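Side-chain contacts in hypothetical protein AF1432 (Archaeoglobus fulgidus, PDB 1YNB), which probably hydrolyses 2'-deoxyribonucleoside 5'-phosphates to deoxyribonucleosides and phosphate as a metal-dependent 5'-deoxynucleotidase of the HD-domain family: residues E37-H42 with F73-E78; M82-H85 with Y91-C94; T23-W28 with D122-E127. All coordinates share one frame; numbering follows the deposited sequence.

Contact 1 (E37-H42 with F73-E78); sequences ESVAEH and FHDLHE
His-42 and Asp-75 meet nearly edge to edge in what looks like the metal site of an HD domain. The pattern H...HD...D fits His-42, His-74, Asp-75 and Asp-124, whose side chains converge; no metal is bound to them here. The planes of the His-42 ring and the Asp-75 carboxylate are only 9° apart. Asp-75 OD2 lies in the ring plane at its edge, 3.4 Å from His-42 CD2. The ring reaches this place because CG of His-42 stands anti to the backbone N (chi1 164°). A water bridges both segments. It donates to Asp-75 OD2 over 2.6 Å and lies 2.9 Å from His-42 NE2. It also bonds to His-74 ND1 and lies roughly in line between that atom and His-42 NE2, with Asp-75 OD2 to one side. Second-shell partners hold the site: Glu-127 bonds to His-42 ND1, and Asn-43 ND2 to Asp-75 OD2. The Glu-127 bond fixes the ring's rotation; His-42 NE2 also bonds weakly to Asp-124 OD2.

Beside this polar cluster Val-39 supplies the apolar part. Its CG1 branch faces Asp-75 CB at 4.0 Å. Both methyls also touch the carboxylate of Glu-78, whose chain is extended beyond CG. Val-39 opens helix 39-56 just behind the N-cap Ser-38. A capping box fixes that end: Glu-41 N donates to Ser-38 OG, and Ser-38 N to Glu-41 OE1. On the other segment, two type I turns, Phe-73 to Leu-76 and Asp-75 to Glu-78, carry the chain out of helix 61-73. In the second of them Glu-78 OE1 rests 3.6 Å from Val-39 CG1.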
loop_
_atom_site.group_PDB
_atom_site.type_symbol
_atom_site.label_atom_id
_atom_site.label_comp_id
_atom_site.label_asym_id
_atom_site.label_seq_id
_atom_site.Cartn_x
_atom_site.Cartn_y
_atom_site.Cartn_z
ATOM N N GLU A 37 0.805 -3.566 10.925
ATOM C CA GLU A 37 -0.383 -2.933 10.324
ATOM C C GLU A 37 -0.996 -1.959 11.351
ATOM O O GLU A 37 -0.841 -2.121 12.580
ATOM C CB GLU A 37 -1.409 -4.026 9.986
ATOM C CG GLU A 37 -1.578 -5.078 11.090
ATOM C CD GLU A 37 -3.033 -5.550 11.262
ATOM O OE1 GLU A 37 -3.298 -6.260 12.256
ATOM O OE2 GLU A 37 -3.877 -5.224 10.378
ATOM N N SER A 38 -1.726 -0.959 10.862
ATOM C CA SER A 38 -2.388 0.022 11.723
ATOM C C SER A 38 -3.841 -0.488 11.904
ATOM O O SER A 38 -4.298 -1.386 11.173
ATOM C CB SER A 38 -2.411 1.422 11.061
ATOM O OG SER A 38 -3.173 1.390 9.862
ATOM N N VAL A 39 -4.540 0.066 12.877
ATOM C CA VAL A 39 -5.945 -0.332 13.085
ATOM C C VAL A 39 -6.732 -0.019 11.785
ATOM O O VAL A 39 -7.544 -0.822 11.327
ATOM C CB VAL A 39 -6.520 0.426 14.275
ATOM C CG1 VAL A 39 -8.062 0.149 14.383
ATOM C CG2 VAL A 39 -5.829 -0.065 15.548
ATOM N N ALA A 40 -6.480 1.149 11.204
ATOM C CA ALA A 40 -7.061 1.510 9.892
ATOM C C ALA A 40 -6.884 0.403 8.825
ATOM O O ALA A 40 -7.839 0.067 8.092
ATOM C CB ALA A 40 -6.408 2.836 9.379
ATOM N N GLU A 41 -5.663 -0.151 8.680
ATOM C CA GLU A 41 -5.435 -1.208 7.708
ATOM C C GLU A 41 -6.214 -2.496 8.041
ATOM O O GLU A 41 -6.718 -3.179 7.141
ATOM C CB GLU A 41 -3.925 -1.483 7.600
ATOM C CG GLU A 41 -3.217 -0.292 6.904
ATOM C CD GLU A 41 -1.701 -0.325 7.047
ATOM O OE1 GLU A 41 -1.213 -0.911 8.041
ATOM O OE2 GLU A 41 -1.015 0.263 6.184
ATOM N N HIS A 42 -6.277 -2.848 9.334
ATOM C CA HIS A 42 -7.064 -4.018 9.765
ATOM C C HIS A 42 -8.565 -3.807 9.344
ATOM O O HIS A 42 -9.168 -4.697 8.762
ATOM C CB HIS A 42 -6.983 -4.164 11.298
ATOM C CG HIS A 42 -8.024 -5.068 11.886
ATOM N ND1 HIS A 42 -8.139 -6.391 11.541
ATOM C CD2 HIS A 42 -9.007 -4.823 12.790
ATOM C CE1 HIS A 42 -9.147 -6.935 12.210
ATOM N NE2 HIS A 42 -9.689 -6.007 12.975
ATOM N N PHE A 73 -16.590 0.868 11.003
ATOM C CA PHE A 73 -16.854 1.540 12.276
ATOM C C PHE A 73 -16.578 0.682 13.507
ATOM O O PHE A 73 -16.681 1.161 14.646
ATOM C CB PHE A 73 -18.323 1.997 12.327
ATOM C CG PHE A 73 -18.602 3.214 11.503
ATOM C CD1 PHE A 73 -18.441 4.493 12.056
ATOM C CD2 PHE A 73 -18.929 3.099 10.162
ATOM C CE1 PHE A 73 -18.601 5.647 11.258
ATOM C CE2 PHE A 73 -19.096 4.243 9.350
ATOM C CZ PHE A 73 -18.927 5.516 9.903
ATOM N N HIS A 74 -16.224 -0.574 13.286
ATOM C CA HIS A 74 -16.010 -1.519 14.369
ATOM C C HIS A 74 -15.042 -1.116 15.481
ATOM O O HIS A 74 -15.382 -1.196 16.656
ATOM C CB HIS A 74 -15.616 -2.876 13.783
ATOM C CG HIS A 74 -15.722 -4.006 14.757
ATOM N ND1 HIS A 74 -14.901 -5.115 14.706
ATOM C CD2 HIS A 74 -16.572 -4.212 15.791
ATOM C CE1 HIS A 74 -15.243 -5.956 15.667
ATOM N NE2 HIS A 74 -16.253 -5.430 16.340
ATOM N N ASP A 75 -13.840 -0.668 15.155
ATOM C CA ASP A 75 -12.939 -0.299 16.251
ATOM C C ASP A 75 -12.776 1.184 16.330
ATOM O O ASP A 75 -11.843 1.664 16.942
ATOM C CB ASP A 75 -11.553 -0.922 16.046
ATOM C CG ASP A 75 -11.626 -2.380 15.748
ATOM O OD1 ASP A 75 -12.413 -3.081 16.431
ATOM O OD2 ASP A 75 -10.901 -2.821 14.831
ATOM N N LEU A 76 -13.700 1.929 15.736
ATOM C CA LEU A 76 -13.530 3.353 15.700
ATOM C C LEU A 76 -13.174 3.992 17.021
ATOM O O LEU A 76 -12.339 4.901 17.078
ATOM C CB LEU A 76 -14.771 4.002 15.090
ATOM C CG LEU A 76 -14.372 5.012 14.017
ATOM C CD1 LEU A 76 -13.408 4.357 13.014
ATOM C CD2 LEU A 76 -15.621 5.526 13.296
ATOM N N HIS A 77 -13.788 3.524 18.092
ATOM C CA HIS A 77 -13.499 4.107 19.399
ATOM C C HIS A 77 -12.030 3.920 19.796
ATOM O O HIS A 77 -11.538 4.646 20.642
ATOM C CB HIS A 77 -14.412 3.488 20.461
ATOM C CG HIS A 77 -14.229 2.016 20.603
ATOM N ND1 HIS A 77 -13.346 1.464 21.508
ATOM C CD2 HIS A 77 -14.705 0.988 19.866
ATOM C CE1 HIS A 77 -13.282 0.158 21.315
ATOM N NE2 HIS A 77 -14.093 -0.155 20.321
ATOM N N GLU A 78 -11.332 2.960 19.191
ATOM C CA GLU A 78 -9.918 2.742 19.548
ATOM C C GLU A 78 -9.042 3.974 19.239
ATOM O O GLU A 78 -7.867 4.066 19.671
ATOM C CB GLU A 78 -9.380 1.493 18.842
ATOM C CG GLU A 78 -10.028 0.199 19.358
ATOM C CD GLU A 78 -9.449 -1.060 18.733
ATOM O OE1 GLU A 78 -8.702 -0.961 17.734
ATOM O OE2 GLU A 78 -9.757 -2.169 19.231
HETATM O O HOH W 1 -12.216 -4.852 13.818
#

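Contact 2 (M82-H85 with Y91-C94)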
loop_
_atom_site.group_PDB
_atom_site.type_symbol
_atom_site.label_atom_id
_atom_site.label_comp_id
_atom_site.label_asym_id
_atom_site.label_seq_id
_atom_site.Cartn_x
_atom_site.Cartn_y
_atom_site.Cartn_z
ATOM N N MET A 82 -7.202 3.058 22.109
ATOM C CA MET A 82 -6.075 2.232 21.683
ATOM C C MET A 82 -6.559 0.808 21.428
ATOM O O MET A 82 -7.667 0.424 21.852
ATOM C CB MET A 82 -4.966 2.191 22.746
ATOM C CG MET A 82 -4.422 3.565 23.143
ATOM S SD MET A 82 -3.171 3.463 24.483
ATOM C CE MET A 82 -1.818 2.566 23.557
ATOM N N ASP A 83 -5.744 0.043 20.704
ATOM C CA ASP A 83 -6.053 -1.349 20.407
ATOM C C ASP A 83 -5.619 -2.111 21.649
ATOM O O ASP A 83 -4.435 -2.402 21.808
ATOM C CB ASP A 83 -5.243 -1.842 19.195
ATOM C CG ASP A 83 -5.424 -3.327 18.930
ATOM O OD1 ASP A 83 -4.702 -3.877 18.068
ATOM O OD2 ASP A 83 -6.294 -3.955 19.576
ATOM N N LEU A 84 -6.557 -2.402 22.550
ATOM C CA LEU A 84 -6.199 -3.150 23.761
ATOM C C LEU A 84 -5.991 -4.625 23.407
ATOM O O LEU A 84 -6.953 -5.346 23.137
ATOM C CB LEU A 84 -7.294 -3.013 24.834
ATOM C CG LEU A 84 -7.600 -1.568 25.246
ATOM C CD1 LEU A 84 -8.779 -1.536 26.220
ATOM C CD2 LEU A 84 -6.367 -0.938 25.869
ATOM N N HIS A 85 -4.735 -5.072 23.394
ATOM C CA HIS A 85 -4.444 -6.469 23.070
ATOM C C HIS A 85 -4.836 -7.428 24.206
ATOM O O HIS A 85 -5.053 -7.011 25.349
ATOM C CB HIS A 85 -2.953 -6.660 22.711
ATOM C CG HIS A 85 -2.000 -6.232 23.784
ATOM N ND1 HIS A 85 -1.185 -5.126 23.660
ATOM C CD2 HIS A 85 -1.739 -6.755 25.010
ATOM C CE1 HIS A 85 -0.462 -4.984 24.760
ATOM N NE2 HIS A 85 -0.781 -5.960 25.594
ATOM N N TYR A 91 -5.900 -6.836 32.525
ATOM C CA TYR A 91 -5.802 -5.787 33.532
ATOM C C TYR A 91 -6.491 -4.490 33.128
ATOM O O TYR A 91 -6.641 -3.597 33.953
ATOM C CB TYR A 91 -4.334 -5.457 33.833
ATOM C CG TYR A 91 -3.436 -6.661 34.000
ATOM C CD1 TYR A 91 -2.737 -7.195 32.911
ATOM C CD2 TYR A 91 -3.273 -7.258 35.243
ATOM C CE1 TYR A 91 -1.889 -8.299 33.066
ATOM C CE2 TYR A 91 -2.430 -8.354 35.412
ATOM C CZ TYR A 91 -1.740 -8.868 34.325
ATOM O OH TYR A 91 -0.880 -9.920 34.515
ATOM N N VAL A 92 -6.904 -4.378 31.868
ATOM C CA VAL A 92 -7.519 -3.134 31.409
ATOM C C VAL A 92 -8.995 -3.214 31.048
ATOM O O VAL A 92 -9.404 -4.046 30.240
ATOM C CB VAL A 92 -6.748 -2.555 30.188
ATOM C CG1 VAL A 92 -7.353 -1.216 29.764
ATOM C CG2 VAL A 92 -5.272 -2.376 30.549
ATOM N N SER A 93 -9.787 -2.331 31.648
ATOM C CA SER A 93 -11.216 -2.283 31.361
ATOM C C SER A 93 -11.500 -0.953 30.674
ATOM O O SER A 93 -11.083 0.116 31.136
ATOM C CB SER A 93 -12.041 -2.397 32.644
ATOM O OG SER A 93 -11.933 -1.210 33.403
ATOM N N CYS A 94 -12.232 -1.039 29.575
ATOM C CA CYS A 94 -12.552 0.126 28.774
ATOM C C CYS A 94 -14.044 0.386 28.575
ATOM O O CYS A 94 -14.824 -0.534 28.322
ATOM C CB CYS A 94 -11.864 -0.030 27.419
ATOM S SG CYS A 94 -12.534 0.989 26.135
#
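Leu-84 packs against Val-92 and Cys-94 where the loop between helices 78-81 and 96-103 folds back on itself. Both segments are irregular, without helix or strand. The contact is small and apolar, and it lies at the surface, about 15 Å from the centre of the chain to its own centre.

Met-82 begins the first segment. It is the first residue to leave the helical conformation after helix 78-81, and its phi is positive (76°). The chain thereby turns away from the helix and runs on in an extended form. Asp-83 follows and faces another part of the protein: its backbone O accepts from Ser-26 OG, and its side chain touches Glu-78.

Leu-84 carries the contact alone on this side. Its CG is anti to the carbonyl carbon (chi1 -58°), and the two methyls are directed at the returning part of the loop, 91-94. CD1 touches both partners, which lie in directions about a right angle apart. It meets Val-92 CG1 at 3.8 Å and also reaches Cys-94. CD2 takes a lesser share, 4.0 Å from the same Val-92 CG1. The side chains of Leu-84 and Val-92 cross at about a right angle. Ser-93, between the two partners, has its CB directed away from Leu-84.

His-85 ends the segment, and its ND1 is hydrogen-bonded to Ser-26 OG. Cys-94 also touches Thr-81, which joins this patch to the end of helix 78-81. In the pair with Leu-84 the cysteine uses its methylene: Cys-94 CB lies 3.6 Å from Leu-84 CD1.

Contact 3 (T23-W28 with D122-E127); sequences TPRSGW and DADKLE
Arg-25 reaches Asp-124 and Glu-127 through two waters, both held by its NH2. One water accepts from Arg-25 NH2 over 2.9 Å and donates to Glu-127 OE1 over 2.7 Å. The other accepts from Arg-25 NH2 over 2.8 Å and donates to Asp-124 OD2 over 2.7 Å. This second water lies in the guanidinium plane, at its edge. The direct approaches are longer and purely electrostatic. Arg-25 NH2 is 4.3 Å from Glu-127 OE1, which lies well out of the guanidinium plane, and Arg-25 NH1 is 4.5 Å from Asp-124 OD2.

The strongest partner of Arg-25 is Glu-37, which forms a salt bridge with its NE. Glu-127 OE1 accepts from His-42 ND1, while its OE2 pairs with Arg-45 and with Lys-21 of the second subunit. Three carboxylates thus lie near the guanidinium, with only Glu-37 in a direct salt bridge among the three.

Asp-124 is the last residue of a probable H...HD...D motif of the HD domain, so the arginine stands close to the likely metal site. Glu-127 is one helical turn further along helix 117-135. Asp-124 has CG anti to its backbone nitrogen (chi1 174°), which swings the carboxylate toward Arg-25.

The arginine chain itself is folded. Its first three torsions are all near -80°, and the curl carries the guanidinium across to the helix. The Arg-25 side chain touches His-42 and Leu-128. Trp-28 packs on Leu-128 and Gln-131 of the same helix. The water shared with Glu-127 lies in the plane of the Trp-28 ring, at its edge, while Trp-28 NE1 donates to Glu-37 OE1.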
loop_
_atom_site.group_PDB
_atom_site.type_symbol
_atom_site.label_atom_id
_atom_site.label_comp_id
_atom_site.label_asym_id
_atom_site.label_seq_id
_atom_site.Cartn_x
_atom_site.Cartn_y
_atom_site.Cartn_z
ATOM N N THR A 23 -2.427 4.326 14.696
ATOM C CA THR A 23 -2.616 3.493 15.880
ATOM C C THR A 23 -2.195 2.061 15.494
ATOM O O THR A 23 -2.847 1.396 14.689
ATOM C CB THR A 23 -4.118 3.471 16.311
ATOM O OG1 THR A 23 -4.553 4.801 16.619
ATOM C CG2 THR A 23 -4.300 2.596 17.519
ATOM N N PRO A 24 -1.087 1.560 16.056
ATOM C CA PRO A 24 -0.719 0.197 15.669
ATOM C C PRO A 24 -1.668 -0.874 16.187
ATOM O O PRO A 24 -2.312 -0.687 17.231
ATOM C CB PRO A 24 0.694 0.019 16.277
ATOM C CG PRO A 24 0.655 0.872 17.452
ATOM C CD PRO A 24 -0.127 2.135 17.025
ATOM N N ARG A 25 -1.759 -1.982 15.448
ATOM C CA ARG A 25 -2.490 -3.162 15.899
ATOM C C ARG A 25 -1.423 -3.700 16.895
ATOM O O ARG A 25 -0.426 -4.290 16.501
ATOM C CB ARG A 25 -2.726 -4.081 14.717
ATOM C CG ARG A 25 -3.968 -3.524 13.900
ATOM C CD ARG A 25 -5.268 -4.135 14.531
ATOM N NE ARG A 25 -5.379 -5.528 14.139
ATOM C CZ ARG A 25 -6.350 -6.335 14.592
ATOM N NH1 ARG A 25 -7.242 -5.833 15.443
ATOM N NH2 ARG A 25 -6.424 -7.598 14.219
ATOM N N SER A 26 -1.688 -3.474 18.185
ATOM C CA SER A 26 -0.718 -3.747 19.258
ATOM C C SER A 26 -0.232 -5.126 19.576
ATOM O O SER A 26 0.900 -5.251 20.107
ATOM C CB SER A 26 -1.215 -3.112 20.570
ATOM O OG SER A 26 -2.420 -3.757 20.977
ATOM N N GLY A 27 -1.062 -6.129 19.322
ATOM C CA GLY A 27 -0.727 -7.520 19.597
ATOM C C GLY A 27 0.528 -7.971 18.894
ATOM O O GLY A 27 1.267 -8.844 19.394
ATOM N N TRP A 28 0.797 -7.382 17.725
ATOM C CA TRP A 28 1.998 -7.745 16.985
ATOM C C TRP A 28 3.322 -7.228 17.532
ATOM O O TRP A 28 4.362 -7.822 17.248
ATOM C CB TRP A 28 1.943 -7.241 15.565
ATOM C CG TRP A 28 0.665 -7.617 14.820
ATOM C CD1 TRP A 28 -0.271 -6.743 14.350
ATOM C CD2 TRP A 28 0.217 -8.932 14.479
ATOM N NE1 TRP A 28 -1.297 -7.440 13.724
ATOM C CE2 TRP A 28 -1.018 -8.790 13.792
ATOM C CE3 TRP A 28 0.726 -10.229 14.689
ATOM C CZ2 TRP A 28 -1.734 -9.883 13.324
ATOM C CZ3 TRP A 28 0.009 -11.325 14.229
ATOM C CH2 TRP A 28 -1.216 -11.145 13.545
ATOM N N ASP A 122 -17.044 -12.102 12.417
ATOM C CA ASP A 122 -16.285 -13.120 11.702
ATOM C C ASP A 122 -15.176 -12.469 10.846
ATOM O O ASP A 122 -14.057 -13.008 10.734
ATOM C CB ASP A 122 -17.178 -13.920 10.759
ATOM C CG ASP A 122 -17.815 -15.166 11.424
ATOM O OD1 ASP A 122 -17.656 -15.404 12.648
ATOM O OD2 ASP A 122 -18.472 -15.903 10.685
ATOM N N ALA A 123 -15.497 -11.336 10.233
ATOM C CA ALA A 123 -14.506 -10.654 9.367
ATOM C C ALA A 123 -13.295 -10.157 10.157
ATOM O O ALA A 123 -12.166 -10.211 9.647
ATOM C CB ALA A 123 -15.180 -9.470 8.601
ATOM N N ASP A 124 -13.538 -9.658 11.367
ATOM C CA ASP A 124 -12.516 -9.144 12.291
ATOM C C ASP A 124 -11.552 -10.303 12.563
ATOM O O ASP A 124 -10.331 -10.174 12.399
ATOM C CB ASP A 124 -13.201 -8.704 13.597
ATOM C CG ASP A 124 -12.217 -8.299 14.687
ATOM O OD1 ASP A 124 -12.566 -8.441 15.878
ATOM O OD2 ASP A 124 -11.097 -7.815 14.380
ATOM N N LYS A 125 -12.097 -11.438 12.971
ATOM C CA LYS A 125 -11.259 -12.627 13.255
ATOM C C LYS A 125 -10.587 -13.233 12.015
ATOM O O LYS A 125 -9.446 -13.709 12.069
ATOM C CB LYS A 125 -12.121 -13.705 13.928
ATOM C CG LYS A 125 -12.692 -13.268 15.249
ATOM C CD LYS A 125 -13.494 -14.441 15.813
ATOM C CE LYS A 125 -14.616 -14.003 16.727
ATOM N NZ LYS A 125 -15.595 -15.146 16.776
ATOM N N LEU A 126 -11.280 -13.271 10.891
ATOM C CA LEU A 126 -10.671 -13.808 9.689
ATOM C C LEU A 126 -9.535 -12.891 9.229
ATOM O O LEU A 126 -8.530 -13.398 8.713
ATOM C CB LEU A 126 -11.659 -13.908 8.518
ATOM C CG LEU A 126 -12.253 -15.259 8.131
ATOM C CD1 LEU A 126 -12.949 -15.084 6.765
ATOM C CD2 LEU A 126 -11.168 -16.366 8.017
ATOM N N GLU A 127 -9.733 -11.575 9.327
ATOM C CA GLU A 127 -8.692 -10.630 8.899
ATOM C C GLU A 127 -7.409 -10.930 9.721
ATOM O O GLU A 127 -6.256 -10.969 9.184
ATOM C CB GLU A 127 -9.144 -9.193 9.114
ATOM C CG GLU A 127 -8.382 -8.149 8.249
ATOM C CD GLU A 127 -6.917 -7.922 8.677
ATOM O OE1 GLU A 127 -6.641 -7.816 9.905
ATOM O OE2 GLU A 127 -6.053 -7.825 7.767
HETATM O O HOH W 2 -4.910 -8.316 11.854
HETATM O O HOH W 3 -8.719 -8.709 15.342
#

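From the N terminus the chain first passes 23-28, in the loop after helix 8-18. Contact 3 closes only at 122-127, so it spans the longest loop and ties that early loop to helix 117-135. Contacts 1 and 2 both nest inside it, one after the other, without crossing. Contact 1 joins the start of helix 39-56 to the turns after helix 61-73. Contact 2 then closes a short surface loop before helix 96-103. Contacts 1 and 3 have centres about 8 Å apart and meet through His-42 with Glu-127. Ser-26, bonded to Asp-83 O, links contact 3 to contact 2. Asp-83 also packs on Val-39 and Glu-78 of contact 1.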